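Local coordinates for hydrogenase maturation factor (Thermoanaerobacter tengcongensis, PDB 3VTH), which probably uses carbamoyl phosphate and ATP to carbamoylate the C-terminal cysteine of HypE during the maturation of [NiFe] hydrogenases, at residues K155-V160 / D361-I366; S490-H495 / E499-I504; R599-V604 / M622-L627. All blocks are in the same frame, centred on the assembly; numbering follows the deposited sequence.

Interaction 1 of 3, residues K155-V160 / D361-I366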
loop_
_atom_site.group_PDB
_atom_site.type_symbol
_atom_site.label_atom_id
_atom_site.label_comp_id
_atom_site.label_asym_id
_atom_site.label_seq_id
_atom_site.Cartn_x
_atom_site.Cartn_y
_atom_site.Cartn_z
ATOM N N LYS A 155 -1.088 -6.631 -26.275
ATOM C CA LYS A 155 -0.598 -7.272 -25.040
ATOM C C LYS A 155 -1.395 -6.830 -23.806
ATOM O O LYS A 155 -0.871 -6.811 -22.674
ATOM C CB LYS A 155 0.903 -7.007 -24.843
ATOM C CG LYS A 155 1.776 -7.606 -25.949
ATOM C CD LYS A 155 3.243 -7.572 -25.586
ATOM C CE LYS A 155 4.106 -8.057 -26.769
ATOM N NZ LYS A 155 3.990 -9.522 -26.974
ATOM N N THR A 156 -2.656 -6.461 -24.032
ATOM C CA THR A 156 -3.577 -6.095 -22.951
ATOM C C THR A 156 -4.877 -6.870 -23.183
ATOM O O THR A 156 -5.062 -7.477 -24.245
ATOM C CB THR A 156 -3.940 -4.585 -22.965
ATOM O OG1 THR A 156 -4.729 -4.309 -24.127
ATOM C CG2 THR A 156 -2.684 -3.675 -22.968
ATOM N N SER A 157 -5.800 -6.861 -22.215
ATOM C CA SER A 157 -7.058 -7.563 -22.487
ATOM C C SER A 157 -7.972 -6.825 -23.482
ATOM O O SER A 157 -9.061 -7.318 -23.803
ATOM C CB SER A 157 -7.784 -7.980 -21.205
ATOM O OG SER A 157 -7.667 -7.016 -20.211
ATOM N N MET A 158 -7.523 -5.666 -23.980
ATOM C CA MET A 158 -8.186 -5.019 -25.115
ATOM C C MET A 158 -7.893 -5.734 -26.440
ATOM O O MET A 158 -8.431 -5.360 -27.478
ATOM C CB MET A 158 -7.821 -3.524 -25.216
ATOM C CG MET A 158 -8.465 -2.635 -24.132
ATOM S SD MET A 158 -10.245 -2.868 -23.884
ATOM C CE MET A 158 -10.875 -2.043 -25.342
ATOM N N LYS A 159 -7.049 -6.763 -26.395
ATOM C CA LYS A 159 -6.677 -7.523 -27.587
ATOM C C LYS A 159 -7.849 -8.274 -28.217
ATOM O O LYS A 159 -7.758 -8.692 -29.364
ATOM C CB LYS A 159 -5.546 -8.517 -27.286
ATOM C CG LYS A 159 -5.983 -9.740 -26.466
ATOM C CD LYS A 159 -4.783 -10.586 -26.046
ATOM C CE LYS A 159 -5.225 -11.774 -25.194
ATOM N NZ LYS A 159 -4.064 -12.661 -24.892
ATOM N N VAL A 160 -8.931 -8.472 -27.465
ATOM C CA VAL A 160 -10.126 -9.119 -28.026
ATOM C C VAL A 160 -11.236 -8.110 -28.333
ATOM O O VAL A 160 -12.378 -8.489 -28.602
ATOM C CB VAL A 160 -10.647 -10.288 -27.153
ATOM C CG1 VAL A 160 -9.618 -11.411 -27.105
ATOM C CG2 VAL A 160 -11.036 -9.810 -25.732
ATOM N N ASP A 361 -11.387 -8.568 -19.460
ATOM C CA ASP A 361 -10.587 -9.406 -18.542
ATOM C C ASP A 361 -9.711 -8.591 -17.605
ATOM O O ASP A 361 -9.088 -7.608 -18.010
ATOM C CB ASP A 361 -9.699 -10.383 -19.303
ATOM C CG ASP A 361 -10.484 -11.511 -19.946
ATOM O OD1 ASP A 361 -9.833 -12.363 -20.584
ATOM O OD2 ASP A 361 -11.740 -11.563 -19.815
ATOM N N ILE A 362 -9.703 -8.984 -16.334
ATOM C CA ILE A 362 -8.733 -8.450 -15.382
ATOM C C ILE A 362 -7.612 -9.473 -15.385
ATOM O O ILE A 362 -7.836 -10.643 -15.058
ATOM C CB ILE A 362 -9.317 -8.282 -13.958
ATOM C CG1 ILE A 362 -10.430 -7.224 -13.962
ATOM C CG2 ILE A 362 -8.181 -7.921 -12.924
ATOM C CD1 ILE A 362 -11.272 -7.181 -12.646
ATOM N N VAL A 363 -6.426 -9.042 -15.807
ATOM C CA VAL A 363 -5.272 -9.920 -15.856
ATOM C C VAL A 363 -4.607 -10.027 -14.490
ATOM O O VAL A 363 -4.272 -11.122 -14.038
ATOM C CB VAL A 363 -4.228 -9.434 -16.916
ATOM C CG1 VAL A 363 -3.028 -10.366 -16.937
ATOM C CG2 VAL A 363 -4.912 -9.361 -18.323
ATOM N N ASN A 364 -4.413 -8.878 -13.851
ATOM C CA ASN A 364 -3.727 -8.807 -12.579
ATOM C C ASN A 364 -4.637 -8.151 -11.556
ATOM O O ASN A 364 -4.858 -6.942 -11.601
ATOM C CB ASN A 364 -2.416 -8.007 -12.735
ATOM C CG ASN A 364 -1.517 -8.571 -13.844
ATOM O OD1 ASN A 364 -1.233 -7.890 -14.843
ATOM N ND2 ASN A 364 -1.100 -9.823 -13.691
ATOM N N ARG A 365 -5.178 -8.935 -10.630
ATOM C CA ARG A 365 -6.080 -8.345 -9.633
ATOM C C ARG A 365 -5.245 -7.484 -8.687
ATOM O O ARG A 365 -4.035 -7.720 -8.536
ATOM C CB ARG A 365 -6.831 -9.442 -8.867
ATOM C CG ARG A 365 -6.072 -9.981 -7.651
ATOM C CD ARG A 365 -6.733 -11.231 -7.176
ATOM N NE ARG A 365 -6.417 -12.373 -8.029
ATOM C CZ ARG A 365 -7.147 -13.478 -8.079
ATOM N NH1 ARG A 365 -8.254 -13.581 -7.340
ATOM N NH2 ARG A 365 -6.794 -14.466 -8.886
ATOM N N ILE A 366 -5.874 -6.477 -8.067
ATOM C CA ILE A 366 -5.163 -5.565 -7.175
ATOM C C ILE A 366 -6.153 -4.824 -6.276
ATOM O O ILE A 366 -7.138 -4.282 -6.747
ATOM C CB ILE A 366 -4.241 -4.567 -7.978
ATOM C CG1 ILE A 366 -3.438 -3.652 -7.048
ATOM C CG2 ILE A 366 -5.052 -3.743 -9.008
ATOM C CD1 ILE A 366 -2.171 -2.998 -7.735
HETATM O O HOH W 1 -10.623 -8.902 -22.304
#

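Interaction 2 of 3, residues S490-H495 / E499-I504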
loop_
_atom_site.group_PDB
_atom_site.type_symbol
_atom_site.label_atom_id
_atom_site.label_comp_id
_atom_site.label_asym_id
_atom_site.label_seq_id
_atom_site.Cartn_x
_atom_site.Cartn_y
_atom_site.Cartn_z
ATOM N N SER A 490 13.669 -0.946 5.389
ATOM C CA SER A 490 12.626 -0.532 4.439
ATOM C C SER A 490 12.530 0.989 4.371
ATOM O O SER A 490 12.412 1.562 3.283
ATOM C CB SER A 490 11.260 -1.178 4.737
ATOM O OG SER A 490 10.585 -0.605 5.857
ATOM N N CYS A 491 12.600 1.633 5.530
ATOM C CA CYS A 491 12.624 3.093 5.590
ATOM C C CYS A 491 13.947 3.656 5.046
ATOM O O CYS A 491 13.936 4.599 4.253
ATOM C CB CYS A 491 12.357 3.570 7.016
ATOM S SG CYS A 491 12.426 5.351 7.192
ATOM N N MET A 492 15.081 3.069 5.437
ATOM C CA MET A 492 16.383 3.489 4.887
ATOM C C MET A 492 16.399 3.454 3.354
ATOM O O MET A 492 16.882 4.394 2.715
ATOM C CB MET A 492 17.516 2.618 5.435
ATOM C CG MET A 492 17.753 2.756 6.939
ATOM S SD MET A 492 18.971 1.582 7.572
ATOM C CE MET A 492 20.453 2.270 6.812
ATOM N N ALA A 493 15.886 2.365 2.781
ATOM C CA ALA A 493 15.757 2.209 1.330
ATOM C C ALA A 493 15.025 3.385 0.635
ATOM O O ALA A 493 15.474 3.860 -0.404
ATOM C CB ALA A 493 15.049 0.878 1.001
ATOM N N GLU A 494 13.897 3.826 1.202
ATOM C CA GLU A 494 13.097 4.947 0.649
ATOM C C GLU A 494 13.867 6.231 0.689
ATOM O O GLU A 494 13.678 7.108 -0.164
ATOM C CB GLU A 494 11.862 5.254 1.503
ATOM C CG GLU A 494 10.865 4.206 1.663
ATOM C CD GLU A 494 9.547 4.784 2.164
ATOM O OE1 GLU A 494 9.205 5.942 1.802
ATOM O OE2 GLU A 494 8.871 4.083 2.932
ATOM N N HIS A 495 14.697 6.377 1.716
ATOM C CA HIS A 495 15.420 7.619 1.906
ATOM C C HIS A 495 16.874 7.545 1.475
ATOM O O HIS A 495 17.644 8.447 1.774
ATOM C CB HIS A 495 15.286 8.092 3.357
ATOM C CG HIS A 495 13.867 8.365 3.756
ATOM N ND1 HIS A 495 13.219 9.537 3.430
ATOM C CD2 HIS A 495 12.962 7.604 4.417
ATOM C CE1 HIS A 495 11.980 9.492 3.890
ATOM N NE2 HIS A 495 11.801 8.334 4.499
ATOM N N GLU A 499 24.130 3.816 6.020
ATOM C CA GLU A 499 25.041 4.120 7.120
ATOM C C GLU A 499 24.342 3.652 8.392
ATOM O O GLU A 499 23.160 3.306 8.358
ATOM C CB GLU A 499 25.312 5.623 7.202
ATOM C CG GLU A 499 24.068 6.479 7.563
ATOM C CD GLU A 499 24.332 7.967 7.377
ATOM O OE1 GLU A 499 24.555 8.674 8.388
ATOM O OE2 GLU A 499 24.338 8.420 6.209
ATOM N N LYS A 500 25.065 3.633 9.507
ATOM C CA LYS A 500 24.472 3.245 10.778
ATOM C C LYS A 500 23.500 4.312 11.276
ATOM O O LYS A 500 23.845 5.481 11.368
ATOM C CB LYS A 500 25.550 2.973 11.830
ATOM C CG LYS A 500 26.186 1.584 11.749
ATOM C CD LYS A 500 27.297 1.470 12.778
ATOM C CE LYS A 500 28.391 0.492 12.350
ATOM N NZ LYS A 500 28.032 -0.913 12.666
ATOM N N VAL A 501 22.277 3.900 11.580
ATOM C CA VAL A 501 21.270 4.793 12.118
ATOM C C VAL A 501 20.775 4.219 13.441
ATOM O O VAL A 501 21.006 3.040 13.736
ATOM C CB VAL A 501 20.051 4.948 11.141
ATOM C CG1 VAL A 501 20.481 5.589 9.836
ATOM C CG2 VAL A 501 19.360 3.589 10.862
ATOM N N ILE A 502 20.099 5.043 14.234
ATOM C CA ILE A 502 19.329 4.548 15.375
ATOM C C ILE A 502 17.967 4.098 14.861
ATOM O O ILE A 502 17.219 4.897 14.299
ATOM C CB ILE A 502 19.170 5.643 16.446
ATOM C CG1 ILE A 502 20.553 6.001 17.021
ATOM C CG2 ILE A 502 18.211 5.196 17.526
ATOM C CD1 ILE A 502 20.614 7.353 17.757
ATOM N N GLY A 503 17.657 2.815 15.029
ATOM C CA GLY A 503 16.452 2.236 14.452
ATOM C C GLY A 503 15.481 1.939 15.579
ATOM O O GLY A 503 15.799 1.179 16.490
ATOM N N ILE A 504 14.307 2.562 15.530
ATOM C CA ILE A 504 13.264 2.322 16.525
ATOM C C ILE A 504 12.176 1.484 15.833
ATOM O O ILE A 504 11.453 1.972 14.975
ATOM C CB ILE A 504 12.730 3.662 17.079
ATOM C CG1 ILE A 504 13.906 4.414 17.750
ATOM C CG2 ILE A 504 11.556 3.422 18.036
ATOM C CD1 ILE A 504 13.645 5.822 18.150
#

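Interaction 3 of 3, residues R599-V604 / M622-L627. With AP2 (phosphomethylphosphonic acid adenosyl ester), chain H.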
loop_
_atom_site.group_PDB
_atom_site.type_symbol
_atom_site.label_atom_id
_atom_site.label_comp_id
_atom_site.label_asym_id
_atom_site.label_seq_id
_atom_site.Cartn_x
_atom_site.Cartn_y
_atom_site.Cartn_z
ATOM N N ARG A 599 1.739 -5.624 22.105
ATOM C CA ARG A 599 1.198 -6.284 23.286
ATOM C C ARG A 599 1.093 -5.310 24.454
ATOM O O ARG A 599 0.163 -5.409 25.262
ATOM C CB ARG A 599 2.026 -7.525 23.695
ATOM C CG ARG A 599 2.135 -8.658 22.629
ATOM C CD ARG A 599 0.809 -9.353 22.242
ATOM N NE ARG A 599 -0.063 -8.456 21.484
ATOM C CZ ARG A 599 -0.002 -8.260 20.164
ATOM N NH1 ARG A 599 0.877 -8.923 19.413
ATOM N NH2 ARG A 599 -0.827 -7.392 19.593
ATOM N N PHE A 600 2.055 -4.390 24.558
ATOM C CA PHE A 600 1.988 -3.321 25.578
ATOM C C PHE A 600 0.671 -2.545 25.419
ATOM O O PHE A 600 -0.094 -2.379 26.394
ATOM C CB PHE A 600 3.218 -2.393 25.480
ATOM C CG PHE A 600 3.496 -1.544 26.712
ATOM C CD1 PHE A 600 2.691 -1.593 27.854
ATOM C CD2 PHE A 600 4.567 -0.638 26.693
ATOM C CE1 PHE A 600 2.969 -0.784 28.980
ATOM C CE2 PHE A 600 4.844 0.180 27.809
ATOM C CZ PHE A 600 4.036 0.105 28.956
ATOM N N PHE A 601 0.385 -2.102 24.193
ATOM C CA PHE A 601 -0.895 -1.449 23.899
ATOM C C PHE A 601 -2.091 -2.325 24.274
ATOM O O PHE A 601 -3.029 -1.837 24.907
ATOM C CB PHE A 601 -0.993 -1.031 22.421
ATOM C CG PHE A 601 -0.528 0.379 22.168
ATOM C CD1 PHE A 601 -1.446 1.369 21.806
ATOM C CD2 PHE A 601 0.823 0.718 22.290
ATOM C CE1 PHE A 601 -1.018 2.690 21.562
ATOM C CE2 PHE A 601 1.259 2.034 22.047
ATOM C CZ PHE A 601 0.332 3.022 21.695
ATOM N N ASP A 602 -2.049 -3.613 23.915
ATOM C CA ASP A 602 -3.171 -4.520 24.247
ATOM C C ASP A 602 -3.361 -4.666 25.761
ATOM O O ASP A 602 -4.495 -4.701 26.249
ATOM C CB ASP A 602 -2.990 -5.902 23.617
ATOM C CG ASP A 602 -3.229 -5.901 22.106
ATOM O OD1 ASP A 602 -3.738 -4.892 21.562
ATOM O OD2 ASP A 602 -2.882 -6.918 21.466
ATOM N N ALA A 603 -2.249 -4.751 26.496
ATOM C CA ALA A 603 -2.300 -4.829 27.968
ATOM C C ALA A 603 -2.992 -3.602 28.590
ATOM O O ALA A 603 -3.832 -3.723 29.502
ATOM C CB ALA A 603 -0.883 -5.010 28.548
ATOM N N VAL A 604 -2.622 -2.413 28.119
ATOM C CA VAL A 604 -3.267 -1.167 28.564
ATOM C C VAL A 604 -4.754 -1.161 28.240
ATOM O O VAL A 604 -5.580 -0.848 29.108
ATOM C CB VAL A 604 -2.605 0.090 27.936
ATOM C CG1 VAL A 604 -3.389 1.370 28.304
ATOM C CG2 VAL A 604 -1.140 0.187 28.373
ATOM N N MET A 622 -5.888 0.487 18.032
ATOM C CA MET A 622 -6.597 1.510 17.270
ATOM C C MET A 622 -7.651 2.220 18.111
ATOM O O MET A 622 -7.791 3.434 18.041
ATOM C CB MET A 622 -7.241 0.885 16.017
ATOM C CG MET A 622 -6.191 0.376 15.015
ATOM S SD MET A 622 -6.924 -0.617 13.683
ATOM C CE MET A 622 -7.753 0.680 12.765
ATOM N N GLU A 623 -8.388 1.459 18.914
ATOM C CA GLU A 623 -9.428 2.070 19.740
ATOM C C GLU A 623 -8.822 2.948 20.833
ATOM O O GLU A 623 -9.325 4.035 21.106
ATOM C CB GLU A 623 -10.356 1.010 20.324
ATOM C CG GLU A 623 -11.184 0.284 19.239
ATOM C CD GLU A 623 -12.204 -0.681 19.819
ATOM O OE1 GLU A 623 -12.429 -0.658 21.057
ATOM O OE2 GLU A 623 -12.791 -1.457 19.038
ATOM N N LEU A 624 -7.725 2.480 21.420
ATOM C CA LEU A 624 -7.000 3.226 22.442
ATOM C C LEU A 624 -6.506 4.574 21.910
ATOM O O LEU A 624 -6.669 5.609 22.570
ATOM C CB LEU A 624 -5.846 2.370 22.994
ATOM C CG LEU A 624 -5.101 2.809 24.254
ATOM C CD1 LEU A 624 -6.052 2.980 25.446
ATOM C CD2 LEU A 624 -3.979 1.808 24.576
ATOM N N GLU A 625 -5.943 4.563 20.701
ATOM C CA GLU A 625 -5.516 5.795 20.036
ATOM C C GLU A 625 -6.688 6.730 19.735
ATOM O O GLU A 625 -6.593 7.941 19.960
ATOM C CB GLU A 625 -4.742 5.489 18.730
ATOM C CG GLU A 625 -4.162 6.772 18.062
ATOM C CD GLU A 625 -3.733 6.587 16.597
ATOM O OE1 GLU A 625 -3.842 5.467 16.060
ATOM O OE2 GLU A 625 -3.296 7.583 15.975
ATOM N N SER A 626 -7.795 6.170 19.246
ATOM C CA SER A 626 -8.958 6.972 18.869
ATOM C C SER A 626 -9.596 7.728 20.031
ATOM O O SER A 626 -10.177 8.788 19.827
ATOM C CB SER A 626 -10.039 6.120 18.202
ATOM O OG SER A 626 -9.573 5.650 16.944
ATOM N N LEU A 627 -9.503 7.186 21.235
ATOM C CA LEU A 627 -10.197 7.817 22.364
ATOM C C LEU A 627 -9.335 8.815 23.142
ATOM O O LEU A 627 -9.804 9.441 24.100
ATOM C CB LEU A 627 -10.802 6.748 23.288
ATOM C CG LEU A 627 -9.855 5.709 23.885
ATOM C CD1 LEU A 627 -9.099 6.269 25.096
ATOM C CD2 LEU A 627 -10.645 4.449 24.295
HETATM P PB AP2 H . 4.007 -7.821 13.264
HETATM O O1B AP2 H . 3.565 -7.250 14.589
HETATM O O2B AP2 H . 5.407 -7.507 12.835
HETATM O O3B AP2 H . 3.604 -9.266 13.111
HETATM C C3A AP2 H . 2.934 -6.949 12.091
HETATM P PA AP2 H . 3.242 -5.165 11.941
HETATM O O1A AP2 H . 2.376 -4.829 10.735
HETATM O O2A AP2 H . 4.688 -4.734 11.961
HETATM O "O5'" AP2 H . 2.595 -4.528 13.281
HETATM C "C5'" AP2 H . 1.178 -4.555 13.406
HETATM C "C4'" AP2 H . 0.899 -4.256 14.861
HETATM O "O4'" AP2 H . 1.136 -2.872 15.119
HETATM C "C3'" AP2 H . -0.552 -4.485 15.236
HETATM O "O3'" AP2 H . -0.811 -5.877 15.444
HETATM C "C2'" AP2 H . -0.637 -3.644 16.494
HETATM O "O2'" AP2 H . -0.113 -4.442 17.561
HETATM C "C1'" AP2 H . 0.281 -2.452 16.190
HETATM N N9 AP2 H . -0.598 -1.307 15.812
HETATM C C8 AP2 H . -1.416 -1.208 14.735
HETATM N N7 AP2 H . -2.112 -0.039 14.737
HETATM C C5 AP2 H . -1.740 0.642 15.838
HETATM C C6 AP2 H . -2.087 1.946 16.458
HETATM N N6 AP2 H . -2.984 2.785 15.880
HETATM N N1 AP2 H . -1.471 2.266 17.629
HETATM C C2 AP2 H . -0.559 1.461 18.216
HETATM N N3 AP2 H . -0.209 0.257 17.713
HETATM C C4 AP2 H . -0.756 -0.195 16.549
#

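Interaction 1 of 3, residues K155-V160 / D361-I366
The hydroxyl of Ser157 donates to the carbonyl oxygen of Asp361, with Ser157 OG 2.7 Å from Asp361 O, and this one short bond carries the contact. The donor does not come straight in: the angle at the oxygen, measured from C=O, is 135°, and OG sits 28° off the carbonyl plane. A first torsion of 38° in Ser157 swings OG toward the 361-366 loop. Alongside the bond the two side chains press together at their roots, Ser157 CB lying 3.6 Å from Asp361 CB. Asp361's carboxylate turns elsewhere; it is the CB of this residue that does the touching. To one side of the bond, Val363 offers one methyl, CG2, which stands 4.1 Å from Ser157 OG and gives the hydroxyl a light apolar flank.

A water adds a second link between the same two residues. It donates to Ser157 O at 2.7 Å and accepts from Asp361 N at 3.0 Å, so both backbone polar groups of Asp361 are tied to Ser157, one directly and one through solvent. Just before the serine, Thr156 OG1 accepts from Met158 N at 3.1 Å, an ST turn that shapes the bend on which Ser157 is presented; the backbone bond from Lys159 N to Thr156 O tightens the same bend.

Both partners are loops. Residues 155-160 lie between helices 115-121 and 165-171, in the zinc-finger part of the chain, whereas 361-366 joins strands 354-358 and 370-374 of the large mixed sheet in the YrdC-like domain. Ser144 reinforces the junction through backbone hydrogen bonds to Val363 and Asn364, so the finger region docks on the loop that connects two strands of that sheet.

Interaction 2 of 3, residues S490-H495 / E499-I504
The one flat group in this contact is the peptide carbonyl of Glu499, met by the methyl of Met492; no ring takes part, and the remainder is aliphatic. The setting is a helix-loop-strand unit of the Kae1-like, actin-type ATPase fold: helix 483-494 ends at Glu494, the chain turns, and strand 501-507 begins. Met492, two residues before the helix end, spans the gap between them.

Met492 CE comes to 3.3 Å from Glu499 O, approaching the oxygen from beyond its end, with a C=O...CE angle of about 153°. It is a close van der Waals touch and leaves the carboxylate of Glu499 uninvolved; that group is salt-bridged to Lys696. The second touch is apolar: the thioether and the valine branch reach toward each other tip to tip, Met492 SD 3.9 Å from Val501 CG2.

Val501 sits on a strand flanked by strands 517-525 and 696-700, and its side chain also rests on Val698, so the methionine plugs into the surface of a sheet. Leu497, in the connecting turn, touches Met492 as well. Beyond the helix end, the ring of His495 packs edge-to-face with Tyr725.

The unit matters for the metal site, because His483 and His487 on this helix and Asp507 at the far end of this strand are iron ligands. The Met492 side chain lies about 10 Å from that of His487.

Its shape explains the double touch: extended at chi2 (174°), the chain then bends at chi3 (70°), so that sulfur stays against Val501 CG2 while CE turns off toward the Glu499 backbone, ending 4.1 Å from Glu499 N.

Interaction 3 of 3, residues R599-V604 / M622-L627
Between segments 599-604 and 622-627, Phe601 and Val604 meet Leu624, and the adenine of the bound nucleotide analogue AP2 lies against both helices. Arg599 comes first. Its chain, folded at chi2 and chi3, turns back along its own helix and grips Asp602 side-on, Arg599 NE at 3.2 Å and NH2 at 2.8 Å from the same oxygen, Asp602 OD2. Both nitrogens come from one face of the carboxylate, well above its plane. The guanidinium, thus fixed, holds NH2 3.7 Å from the ribose oxygen O2' of AP2, a contact rather than a bond. Cutting Arg599 back to an alanine would probably leave the buried Asp602 carboxylate without its charge partner and the ribose without this neighbour.

Phe601 follows, one face of its ring lying over the adenine edge. AP2 C2 is 3.6 Å above the ring plane, displaced toward the rim, and the two planes are inclined by about 59°, consistent with a CH-pi contact and not with a parallel stack. Phe673 and His674 pack edge-to-face with the same ring. Obliquely to it comes a single methyl, Leu624 CD2, 3.8 Å from Phe601 CD1. One turn on, Val604 CG1, anti to the backbone N (chi1 174°), touches that methyl too, so Leu624 CD2 fits into the notch between Phe601 and Val604.

From the next residue of the second helix, Glu625 OE1 accepts from AP2 N6 at 2.8 Å (N-H...O 146°), while its OE2 accepts from Arg707 N. A carboxylate facing the exocyclic amine, with an aromatic face at C2, is consistent with a pocket that favours adenine, since the oxo group that guanine or hypoxanthine carries at that position has no hydrogen to give Glu625.

Overall arrangement
The three contacts follow one another along the chain and none touches another. Interactions 2 and 3 both belong to the Kae1-like part, their centres 26 Å apart and nearest atoms about 11 Å apart, both related to the iron site: 490-495 and 499-504 lie on the helix and strand that bear iron ligands, while the Phe601 side chain is about 14 Å from the iron itself. Interaction 1 lies across the centre of the chain from both, its centre 38 Å from interaction 2 and 43 Å from interaction 3. It is remote from the annotated sites and joins domains, whereas interaction 3 lines the AP2 pocket, with Met622 also touching APC in the neighbouring one.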